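Local structure of adenosylmethionine-8-amino-7-oxononanoate aminotransferase (Methanocaldococcus jannaschii, 6ZHK) at residues 57-68 with 433-444; 418-428 with 456-466. The protein probably transfers an amino group from S-adenosyl-L-methionine to 7-keto-8-aminopelargonic acid in biotin biosynthesis, as a pyridoxal-phosphate-dependent class-III aminotransferase. All blocks are in the same frame, centred on the assembly; numbering follows the deposited sequence.

Contact 1: residues 57-68 with 433-444; sequences DAVSSIWCNLFG and IGNVIILVPPLS
The indole of Trp63 meets Val440, Ile438 and Ile433 in what is probably part of the wall beside the predicted cofactor and substrate site of this class-III aminotransferase: Trp63 lies next to Lys301, the lysine predicted to carry the cofactor, and Val59 next to Arg431, predicted to bind substrate. Val440 CG2 lies over one indole face in a CH-pi contact, 4.0 Å from the centroid of the Trp63 five-membered ring. Trp63 CG stands anti to its own carbonyl carbon (chi1 -42°), which carries the ring outward along the opposing chain: Ile438 CG2 approaches NE1 of Trp63 obliquely at 3.7 Å, and Ile433 CD1 closes the ring edge at CZ2.

The same valine is gripped through its backbone at both polar atoms. Val440 N gives a hydrogen bond of 2.9 Å to Ala58 O, while Ser60 OG donates to Val440 O at 2.7 Å, 26° out of the Val440 carbonyl plane. Ile438 O, buried with no polar partner in the model, has Val59 CG1 against it at 3.2 Å.

Farther along, prolines and leucines take over. Pro442 sets its CD 3.3 Å from Asp57 O, and Leu443 CD1 is shared by Leu66 CD2 and Phe67 CE1. Leu66 O receives only weak bonds here, from Leu443 N and Ser444 N. Asn65 closes on Gly68 twice, its OD1 accepting from Gly68 N at 2.8 Å in an Asx motif and its ND2 giving to Gly68 O, across the turn that holds Leu66 and Phe67. Helix 343-358 packs against those two residues, strand 428-429 runs beside Asp57, and helix 447-463 covers Ala58 and Leu439.

Contact 2: residues 418-428 with 456-466; sequences RVAEKLLEKGI and ALYEAIKEADL
Lys422 and Ala460 mark the close passage of a helix pair, their CA atoms 5.2 Å apart. The axes of helices 418-425 and 456-463 approach to 8.4 Å with a crossing angle of 127°; Ala456 and Ala460 on the second helix, and Ala464 just past its end, let the side chains of the first come close.

Lys422 can be followed outward. Its CB rests on Ala460 CB at 3.8 Å; CG lies by Ala460 O and Glu463 CB. A bend at chi2 (-60°) then turns the chain along the end of the other helix, where CD passes Glu463 OE1 and CE comes 3.6 Å from Glu463 O. The ammonium NZ ends near that same carbonyl without bonding to it.

Deeper, Val419 CG1 touches Leu457 CD1 and Ile461 CG1, while its CG2 meets Ala464 CB and Leu466 CD1. Leu423 divides its methyls likewise, CD1 against Leu457 and CD2 against Ala460.

Lys426 joins the two chemistries: its CD lies on Ala456 CB, and a bend at chi4 (-56°) brings NZ between two carboxylates. NZ meets Glu463 OE2 at 2.9 Å on the syn side, and Glu459 OE1 at 3.0 Å, both as salt bridges. Water 1 sits between Glu425 OE1 and Glu463 OE1, with a weak bond from Lys426 NZ. A methionine in its place would probably leave Glu459 and Glu463 without their shared positive charge, and Glu463 facing nearby Glu425 with less to offset it.

Beyond Lys426 a Schellman motif ends the helix, Gly427 taking the positive phi. At the other end of the 418-428 segment, Arg418, whose NE is held by Tyr413 O, turns a guanidinium edge to Asp465 in a longer salt bridge, NH1 of Arg418 3.4 Å from OD2 of Asp465.

In the fold
The two contacts illustrate how chemistry follows depth. The centre of contact 1, a buried contact, lies about 11 Å from the centre of the chain, and its polar links use mainly backbone carbonyls and amides; that of contact 2, which is partly buried and flanks an apolar seam with salt bridges, lies about 25 Å out. Their centres are about 16 Å apart, yet Ile437 of strand 436-439 reaches into the helix pair, its CD1 meeting Val419 CG1 and Ile461 CD1, each at 3.7 Å, and Ala58 meets Ile428. Contact 1 joins a segment from early in the chain to the C-terminal part, whereas contact 2 joins two helices within that part.

Contact 1: residues 57-68 with 433-444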
loop_
_atom_site.group_PDB
_atom_site.type_symbol
_atom_site.label_atom_id
_atom_site.label_comp_id
_atom_site.label_asym_id
_atom_site.label_seq_id
_atom_site.Cartn_x
_atom_site.Cartn_y
_atom_site.Cartn_z
ATOM N N ASP A 57 -16.012 12.748 15.183
ATOM C CA ASP A 57 -15.046 12.543 14.095
ATOM C C ASP A 57 -15.573 13.194 12.804
ATOM O O ASP A 57 -16.107 12.540 11.914
ATOM C CB ASP A 57 -14.823 11.050 13.930
ATOM C CG ASP A 57 -13.651 10.677 13.017
ATOM O OD1 ASP A 57 -13.050 11.587 12.382
ATOM O OD2 ASP A 57 -13.389 9.482 12.950
ATOM N N ALA A 58 -15.410 14.503 12.724
ATOM C CA ALA A 58 -16.092 15.309 11.718
ATOM C C ALA A 58 -15.385 15.150 10.363
ATOM O O ALA A 58 -15.984 15.526 9.362
ATOM C CB ALA A 58 -16.097 16.765 12.173
ATOM N N VAL A 59 -14.190 14.518 10.344
ATOM C CA VAL A 59 -13.517 14.205 9.083
ATOM C C VAL A 59 -13.430 12.693 8.829
ATOM O O VAL A 59 -12.658 12.226 7.954
ATOM C CB VAL A 59 -12.162 14.923 8.937
ATOM C CG1 VAL A 59 -12.307 16.440 8.723
ATOM C CG2 VAL A 59 -11.172 14.608 10.087
ATOM N N SER A 60 -14.149 11.911 9.636
ATOM C CA SER A 60 -14.188 10.463 9.456
ATOM C C SER A 60 -12.806 9.850 9.420
ATOM O O SER A 60 -12.577 8.949 8.625
ATOM C CB SER A 60 -14.946 10.126 8.191
ATOM O OG SER A 60 -16.316 10.445 8.380
ATOM N N SER A 61 -11.919 10.263 10.350
ATOM C CA SER A 61 -10.577 9.660 10.403
ATOM C C SER A 61 -9.898 9.730 9.014
ATOM O O SER A 61 -9.206 8.793 8.593
ATOM C CB SER A 61 -10.534 8.274 11.043
ATOM O OG SER A 61 -11.157 8.263 12.348
ATOM N N ILE A 62 -10.075 10.904 8.366
ATOM C CA ILE A 62 -9.499 11.227 7.062
ATOM C C ILE A 62 -10.235 10.409 5.981
ATOM O O ILE A 62 -9.617 9.742 5.098
ATOM C CB ILE A 62 -7.953 11.131 7.007
ATOM C CG1 ILE A 62 -7.239 11.536 8.305
ATOM C CG2 ILE A 62 -7.385 11.856 5.753
ATOM C CD1 ILE A 62 -7.385 12.997 8.669
ATOM N N TRP A 63 -11.580 10.490 6.062
ATOM C CA TRP A 63 -12.466 10.311 4.917
ATOM C C TRP A 63 -12.610 8.809 4.627
ATOM O O TRP A 63 -12.959 8.444 3.496
ATOM C CB TRP A 63 -11.979 11.066 3.650
ATOM C CG TRP A 63 -11.432 12.461 3.813
ATOM C CD1 TRP A 63 -11.499 13.280 4.899
ATOM C CD2 TRP A 63 -10.663 13.187 2.825
ATOM N NE1 TRP A 63 -10.838 14.470 4.656
ATOM C CE2 TRP A 63 -10.286 14.425 3.408
ATOM C CE3 TRP A 63 -10.227 12.894 1.527
ATOM C CZ2 TRP A 63 -9.529 15.365 2.710
ATOM C CZ3 TRP A 63 -9.474 13.820 0.835
ATOM C CH2 TRP A 63 -9.173 15.062 1.408
ATOM N N CYS A 64 -12.442 7.977 5.652
ATOM C CA CYS A 64 -12.679 6.536 5.510
ATOM C C CYS A 64 -13.778 5.966 6.422
ATOM O O CYS A 64 -14.295 4.865 6.153
ATOM C CB CYS A 64 -11.382 5.751 5.688
ATOM S SG CYS A 64 -10.717 5.856 7.374
ATOM N N ASN A 65 -14.055 6.610 7.563
ATOM C CA ASN A 65 -14.962 5.970 8.524
ATOM C C ASN A 65 -16.405 6.167 8.046
ATOM O O ASN A 65 -16.805 7.276 7.818
ATOM C CB ASN A 65 -14.685 6.504 9.928
ATOM C CG ASN A 65 -15.604 5.858 10.954
ATOM O OD1 ASN A 65 -16.812 6.108 10.980
ATOM N ND2 ASN A 65 -15.063 4.872 11.650
ATOM N N LEU A 66 -17.195 5.107 7.903
ATOM C CA LEU A 66 -18.535 5.303 7.353
ATOM C C LEU A 66 -19.563 5.257 8.473
ATOM O O LEU A 66 -20.566 5.930 8.391
ATOM C CB LEU A 66 -18.865 4.142 6.416
ATOM C CG LEU A 66 -18.077 4.079 5.090
ATOM C CD1 LEU A 66 -18.651 2.982 4.237
ATOM C CD2 LEU A 66 -18.091 5.429 4.361
ATOM N N PHE A 67 -19.393 4.347 9.403
ATOM C CA PHE A 67 -20.500 3.987 10.284
ATOM C C PHE A 67 -20.152 4.128 11.766
ATOM O O PHE A 67 -20.872 3.571 12.614
ATOM C CB PHE A 67 -20.929 2.547 9.996
ATOM C CG PHE A 67 -21.463 2.390 8.604
ATOM C CD1 PHE A 67 -22.482 3.223 8.134
ATOM C CD2 PHE A 67 -20.944 1.391 7.775
ATOM C CE1 PHE A 67 -22.959 3.090 6.839
ATOM C CE2 PHE A 67 -21.432 1.250 6.485
ATOM C CZ PHE A 67 -22.451 2.077 6.031
ATOM N N GLY A 68 -19.090 4.854 12.063
ATOM C CA GLY A 68 -18.709 5.029 13.465
ATOM C C GLY A 68 -17.588 4.061 13.827
ATOM O O GLY A 68 -17.188 3.253 12.976
ATOM N N ILE A 433 -7.339 21.595 5.279
ATOM C CA ILE A 433 -6.235 21.657 4.335
ATOM C C ILE A 433 -6.026 23.130 4.014
ATOM O O ILE A 433 -6.927 23.730 3.447
ATOM C CB ILE A 433 -6.523 20.834 3.058
ATOM C CG1 ILE A 433 -6.829 19.369 3.421
ATOM C CG2 ILE A 433 -5.319 20.973 2.097
ATOM C CD1 ILE A 433 -7.311 18.526 2.290
ATOM N N GLY A 434 -4.867 23.680 4.440
ATOM C CA GLY A 434 -4.573 25.117 4.369
ATOM C C GLY A 434 -5.749 25.959 4.846
ATOM O O GLY A 434 -6.203 25.786 5.987
ATOM N N ASN A 435 -6.312 26.785 3.960
ATOM C CA ASN A 435 -7.367 27.693 4.405
ATOM C C ASN A 435 -8.741 27.057 4.331
ATOM O O ASN A 435 -9.722 27.768 4.445
ATOM C CB ASN A 435 -7.419 28.979 3.586
ATOM C CG ASN A 435 -6.176 29.781 3.843
ATOM O OD1 ASN A 435 -5.723 29.842 4.982
ATOM N ND2 ASN A 435 -5.562 30.296 2.784
ATOM N N VAL A 436 -8.822 25.764 3.989
ATOM C CA VAL A 436 -10.117 25.136 3.813
ATOM C C VAL A 436 -10.421 24.261 5.030
ATOM O O VAL A 436 -9.698 23.280 5.321
ATOM C CB VAL A 436 -10.187 24.299 2.513
ATOM C CG1 VAL A 436 -11.611 23.809 2.285
ATOM C CG2 VAL A 436 -9.684 25.066 1.290
ATOM N N ILE A 437 -11.518 24.589 5.706
ATOM C CA ILE A 437 -12.087 23.717 6.724
ATOM C C ILE A 437 -12.684 22.537 5.966
ATOM O O ILE A 437 -13.510 22.743 5.077
ATOM C CB ILE A 437 -13.167 24.456 7.558
ATOM C CG1 ILE A 437 -12.568 25.589 8.401
ATOM C CG2 ILE A 437 -13.965 23.523 8.473
ATOM C CD1 ILE A 437 -13.587 26.707 8.727
ATOM N N ILE A 438 -12.376 21.308 6.398
ATOM C CA ILE A 438 -12.897 20.133 5.711
ATOM C C ILE A 438 -13.916 19.466 6.645
ATOM O O ILE A 438 -13.623 19.217 7.809
ATOM C CB ILE A 438 -11.747 19.132 5.398
ATOM C CG1 ILE A 438 -10.589 19.714 4.558
ATOM C CG2 ILE A 438 -12.342 17.835 4.801
ATOM C CD1 ILE A 438 -10.932 20.111 3.129
ATOM N N LEU A 439 -15.103 19.162 6.128
ATOM C CA LEU A 439 -16.094 18.346 6.824
ATOM C C LEU A 439 -16.395 17.129 5.959
ATOM O O LEU A 439 -16.953 17.268 4.867
ATOM C CB LEU A 439 -17.386 19.173 6.955
ATOM C CG LEU A 439 -17.272 20.452 7.794
ATOM C CD1 LEU A 439 -18.650 21.117 7.924
ATOM C CD2 LEU A 439 -16.650 20.184 9.179
ATOM N N VAL A 440 -16.006 15.950 6.469
ATOM C CA VAL A 440 -16.367 14.692 5.812
ATOM C C VAL A 440 -16.892 13.794 6.919
ATOM O O VAL A 440 -16.154 12.982 7.469
ATOM C CB VAL A 440 -15.178 14.062 5.033
ATOM C CG1 VAL A 440 -15.560 12.701 4.349
ATOM C CG2 VAL A 440 -14.697 15.060 4.012
ATOM N N PRO A 441 -18.148 14.007 7.365
ATOM C CA PRO A 441 -18.665 13.305 8.531
ATOM C C PRO A 441 -19.048 11.873 8.142
ATOM O O PRO A 441 -19.301 11.586 6.968
ATOM C CB PRO A 441 -19.919 14.115 8.908
ATOM C CG PRO A 441 -20.385 14.699 7.597
ATOM C CD PRO A 441 -19.112 14.972 6.813
ATOM N N PRO A 442 -19.124 10.938 9.115
ATOM C CA PRO A 442 -19.527 9.570 8.811
ATOM C C PRO A 442 -20.958 9.594 8.285
ATOM O O PRO A 442 -21.705 10.527 8.597
ATOM C CB PRO A 442 -19.440 8.793 10.129
ATOM C CG PRO A 442 -19.096 9.845 11.207
ATOM C CD PRO A 442 -18.777 11.163 10.529
ATOM N N LEU A 443 -21.316 8.566 7.508
ATOM C CA LEU A 443 -22.680 8.406 7.028
ATOM C C LEU A 443 -23.627 8.213 8.218
ATOM O O LEU A 443 -24.833 8.492 8.098
ATOM C CB LEU A 443 -22.750 7.132 6.162
ATOM C CG LEU A 443 -21.805 7.102 4.943
ATOM C CD1 LEU A 443 -22.105 5.881 4.106
ATOM C CD2 LEU A 443 -21.909 8.362 4.092
ATOM N N SER A 444 -23.055 7.790 9.357
ATOM C CA SER A 444 -23.834 7.540 10.572
ATOM C C SER A 444 -24.060 8.789 11.422
ATOM O O SER A 444 -24.694 8.670 12.482
ATOM C CB SER A 444 -23.198 6.443 11.397
ATOM O OG SER A 444 -21.814 6.722 11.594
#

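Contact 2: residues 418-428 with 456-466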
loop_
_atom_site.group_PDB
_atom_site.type_symbol
_atom_site.label_atom_id
_atom_site.label_comp_id
_atom_site.label_asym_id
_atom_site.label_seq_id
_atom_site.Cartn_x
_atom_site.Cartn_y
_atom_site.Cartn_z
ATOM N N ARG A 418 -6.333 27.181 13.027
ATOM C CA ARG A 418 -6.866 28.055 14.082
ATOM C C ARG A 418 -8.325 27.715 14.398
ATOM O O ARG A 418 -8.777 27.652 15.559
ATOM C CB ARG A 418 -6.660 29.512 13.656
ATOM C CG ARG A 418 -5.232 29.980 13.891
ATOM C CD ARG A 418 -5.058 31.354 13.271
ATOM N NE ARG A 418 -3.635 31.564 13.101
ATOM C CZ ARG A 418 -2.923 32.503 13.701
ATOM N NH1 ARG A 418 -3.508 33.359 14.519
ATOM N NH2 ARG A 418 -1.629 32.597 13.464
ATOM N N VAL A 419 -9.096 27.483 13.333
ATOM C CA VAL A 419 -10.466 27.057 13.480
ATOM C C VAL A 419 -10.527 25.669 14.133
ATOM O O VAL A 419 -11.344 25.429 15.027
ATOM C CB VAL A 419 -11.255 27.197 12.164
ATOM C CG1 VAL A 419 -12.677 26.678 12.341
ATOM C CG2 VAL A 419 -11.327 28.668 11.743
ATOM N N ALA A 420 -9.674 24.727 13.677
ATOM C CA ALA A 420 -9.647 23.378 14.262
ATOM C C ALA A 420 -9.432 23.434 15.785
ATOM O O ALA A 420 -10.017 22.639 16.522
ATOM C CB ALA A 420 -8.536 22.573 13.594
ATOM N N GLU A 421 -8.578 24.362 16.260
ATOM C CA GLU A 421 -8.283 24.462 17.704
ATOM C C GLU A 421 -9.547 24.767 18.512
ATOM O O GLU A 421 -9.815 24.138 19.551
ATOM C CB GLU A 421 -7.188 25.490 17.970
ATOM C CG GLU A 421 -5.779 24.922 17.937
ATOM C CD GLU A 421 -4.798 25.932 18.522
ATOM O OE1 GLU A 421 -3.765 25.507 19.096
ATOM O OE2 GLU A 421 -5.104 27.154 18.446
ATOM N N LYS A 422 -10.349 25.723 18.017
ATOM C CA LYS A 422 -11.608 26.089 18.654
ATOM C C LYS A 422 -12.618 24.957 18.566
ATOM O O LYS A 422 -13.395 24.738 19.479
ATOM C CB LYS A 422 -12.215 27.373 18.066
ATOM C CG LYS A 422 -11.337 28.620 18.105
ATOM C CD LYS A 422 -10.930 29.023 19.559
ATOM C CE LYS A 422 -9.966 30.202 19.556
ATOM N NZ LYS A 422 -9.647 30.650 20.927
ATOM N N LEU A 423 -12.639 24.236 17.440
ATOM C CA LEU A 423 -13.551 23.111 17.328
ATOM C C LEU A 423 -13.156 22.023 18.319
ATOM O O LEU A 423 -14.019 21.347 18.848
ATOM C CB LEU A 423 -13.524 22.582 15.888
ATOM C CG LEU A 423 -14.345 23.365 14.870
ATOM C CD1 LEU A 423 -14.125 22.747 13.478
ATOM C CD2 LEU A 423 -15.840 23.297 15.217
ATOM N N LEU A 424 -11.852 21.837 18.561
ATOM C CA LEU A 424 -11.442 20.780 19.467
ATOM C C LEU A 424 -11.946 21.074 20.882
ATOM O O LEU A 424 -12.375 20.151 21.598
ATOM C CB LEU A 424 -9.910 20.604 19.421
ATOM C CG LEU A 424 -9.406 19.229 19.854
ATOM C CD1 LEU A 424 -9.814 18.120 18.892
ATOM C CD2 LEU A 424 -7.913 19.207 20.163
ATOM N N GLU A 425 -11.951 22.365 21.266
ATOM C CA GLU A 425 -12.505 22.762 22.567
ATOM C C GLU A 425 -13.996 22.427 22.675
ATOM O O GLU A 425 -14.529 22.278 23.783
ATOM C CB GLU A 425 -12.345 24.268 22.802
ATOM C CG GLU A 425 -10.906 24.725 22.956
ATOM C CD GLU A 425 -10.733 26.235 22.825
ATOM O OE1 GLU A 425 -11.748 26.977 22.576
ATOM O OE2 GLU A 425 -9.597 26.682 22.996
ATOM N N LYS A 426 -14.705 22.402 21.534
ATOM C CA LYS A 426 -16.129 22.110 21.504
ATOM C C LYS A 426 -16.372 20.618 21.269
ATOM O O LYS A 426 -17.497 20.241 21.012
ATOM C CB LYS A 426 -16.846 22.976 20.456
ATOM C CG LYS A 426 -16.578 24.477 20.588
ATOM C CD LYS A 426 -17.073 25.289 19.422
ATOM C CE LYS A 426 -16.679 26.747 19.511
ATOM N NZ LYS A 426 -17.184 27.291 20.793
ATOM N N GLY A 427 -15.336 19.776 21.413
ATOM C CA GLY A 427 -15.567 18.331 21.340
ATOM C C GLY A 427 -15.702 17.833 19.886
ATOM O O GLY A 427 -16.402 16.856 19.649
ATOM N N ILE A 428 -15.036 18.513 18.927
ATOM C CA ILE A 428 -15.085 18.136 17.523
ATOM C C ILE A 428 -13.668 18.076 16.956
ATOM O O ILE A 428 -12.855 19.011 17.107
ATOM C CB ILE A 428 -15.916 19.148 16.699
ATOM C CG1 ILE A 428 -17.378 19.170 17.148
ATOM C CG2 ILE A 428 -15.718 18.850 15.172
ATOM C CD1 ILE A 428 -18.173 20.383 16.628
ATOM N N ALA A 456 -21.386 24.749 16.069
ATOM C CA ALA A 456 -20.052 24.927 16.639
ATOM C C ALA A 456 -19.084 25.528 15.617
ATOM O O ALA A 456 -18.158 26.267 15.991
ATOM C CB ALA A 456 -19.499 23.588 17.101
ATOM N N LEU A 457 -19.262 25.186 14.328
ATOM C CA LEU A 457 -18.347 25.739 13.330
ATOM C C LEU A 457 -18.554 27.259 13.191
ATOM O O LEU A 457 -17.597 28.051 13.065
ATOM C CB LEU A 457 -18.559 24.993 12.003
ATOM C CG LEU A 457 -17.596 25.325 10.857
ATOM C CD1 LEU A 457 -16.125 25.129 11.245
ATOM C CD2 LEU A 457 -17.926 24.531 9.613
ATOM N N TYR A 458 -19.820 27.647 13.205
ATOM C CA TYR A 458 -20.199 29.060 13.179
ATOM C C TYR A 458 -19.489 29.845 14.304
ATOM O O TYR A 458 -18.820 30.837 14.050
ATOM C CB TYR A 458 -21.728 29.172 13.227
ATOM C CG TYR A 458 -22.266 30.592 13.205
ATOM C CD1 TYR A 458 -22.414 31.359 14.362
ATOM C CD2 TYR A 458 -22.668 31.162 12.000
ATOM C CE1 TYR A 458 -22.947 32.651 14.306
ATOM C CE2 TYR A 458 -23.206 32.443 11.929
ATOM C CZ TYR A 458 -23.334 33.198 13.084
ATOM O OH TYR A 458 -23.872 34.456 12.955
ATOM N N GLU A 459 -19.566 29.364 15.531
ATOM C CA GLU A 459 -18.921 29.977 16.681
ATOM C C GLU A 459 -17.398 29.852 16.582
ATOM O O GLU A 459 -16.670 30.764 16.973
ATOM C CB GLU A 459 -19.275 29.202 17.951
ATOM C CG GLU A 459 -20.723 29.284 18.384
ATOM C CD GLU A 459 -21.021 28.356 19.554
ATOM O OE1 GLU A 459 -20.074 27.702 20.087
ATOM O OE2 GLU A 459 -22.188 28.334 19.981
ATOM N N ALA A 460 -16.882 28.711 16.093
ATOM C CA ALA A 460 -15.441 28.509 16.063
ATOM C C ALA A 460 -14.787 29.514 15.116
ATOM O O ALA A 460 -13.684 30.004 15.393
ATOM C CB ALA A 460 -15.149 27.062 15.665
ATOM N N ILE A 461 -15.482 29.782 13.994
ATOM C CA ILE A 461 -14.945 30.670 12.984
ATOM C C ILE A 461 -14.944 32.078 13.573
ATOM O O ILE A 461 -13.969 32.781 13.384
ATOM C CB ILE A 461 -15.729 30.532 11.675
ATOM C CG1 ILE A 461 -15.442 29.161 11.026
ATOM C CG2 ILE A 461 -15.397 31.682 10.738
ATOM C CD1 ILE A 461 -16.325 28.934 9.791
ATOM N N LYS A 462 -15.980 32.409 14.364
ATOM C CA LYS A 462 -16.067 33.711 15.028
ATOM C C LYS A 462 -15.015 33.889 16.109
ATOM O O LYS A 462 -14.552 34.998 16.308
ATOM C CB LYS A 462 -17.468 33.970 15.559
ATOM C CG LYS A 462 -18.427 34.285 14.430
ATOM C CD LYS A 462 -19.862 34.464 14.850
ATOM C CE LYS A 462 -20.079 35.767 15.577
ATOM N NZ LYS A 462 -21.538 36.035 15.686
ATOM N N GLU A 463 -14.667 32.801 16.803
ATOM C CA GLU A 463 -13.746 32.866 17.922
ATOM C C GLU A 463 -12.299 32.843 17.471
ATOM O O GLU A 463 -11.406 33.255 18.224
ATOM C CB GLU A 463 -13.935 31.640 18.817
ATOM C CG GLU A 463 -15.257 31.623 19.560
ATOM C CD GLU A 463 -15.547 30.305 20.264
ATOM O OE1 GLU A 463 -14.617 29.468 20.351
ATOM O OE2 GLU A 463 -16.684 30.115 20.762
ATOM N N ALA A 464 -12.051 32.258 16.300
ATOM C CA ALA A 464 -10.678 32.114 15.825
ATOM C C ALA A 464 -10.101 33.493 15.518
ATOM O O ALA A 464 -10.830 34.435 15.219
ATOM C CB ALA A 464 -10.638 31.208 14.602
ATOM N N ASP A 465 -8.773 33.577 15.561
ATOM C CA ASP A 465 -8.041 34.794 15.258
ATOM C C ASP A 465 -7.879 34.952 13.741
ATOM O O ASP A 465 -6.837 34.601 13.159
ATOM C CB ASP A 465 -6.698 34.729 15.997
ATOM C CG ASP A 465 -5.848 35.983 15.899
ATOM O OD1 ASP A 465 -6.376 36.989 15.407
ATOM O OD2 ASP A 465 -4.678 35.939 16.329
ATOM N N LEU A 466 -8.908 35.512 13.105
ATOM C CA LEU A 466 -8.939 35.587 11.664
ATOM C C LEU A 466 -9.055 37.057 11.222
ATOM O O LEU A 466 -8.609 37.490 10.127
ATOM C CB LEU A 466 -10.147 34.772 11.178
ATOM C CG LEU A 466 -10.089 33.277 11.485
ATOM C CD1 LEU A 466 -11.365 32.581 11.014
ATOM C CD2 LEU A 466 -8.843 32.660 10.893
ATOM O OXT LEU A 466 -9.614 37.878 11.936
HETATM O O HOH W 1 -14.130 27.297 21.745
#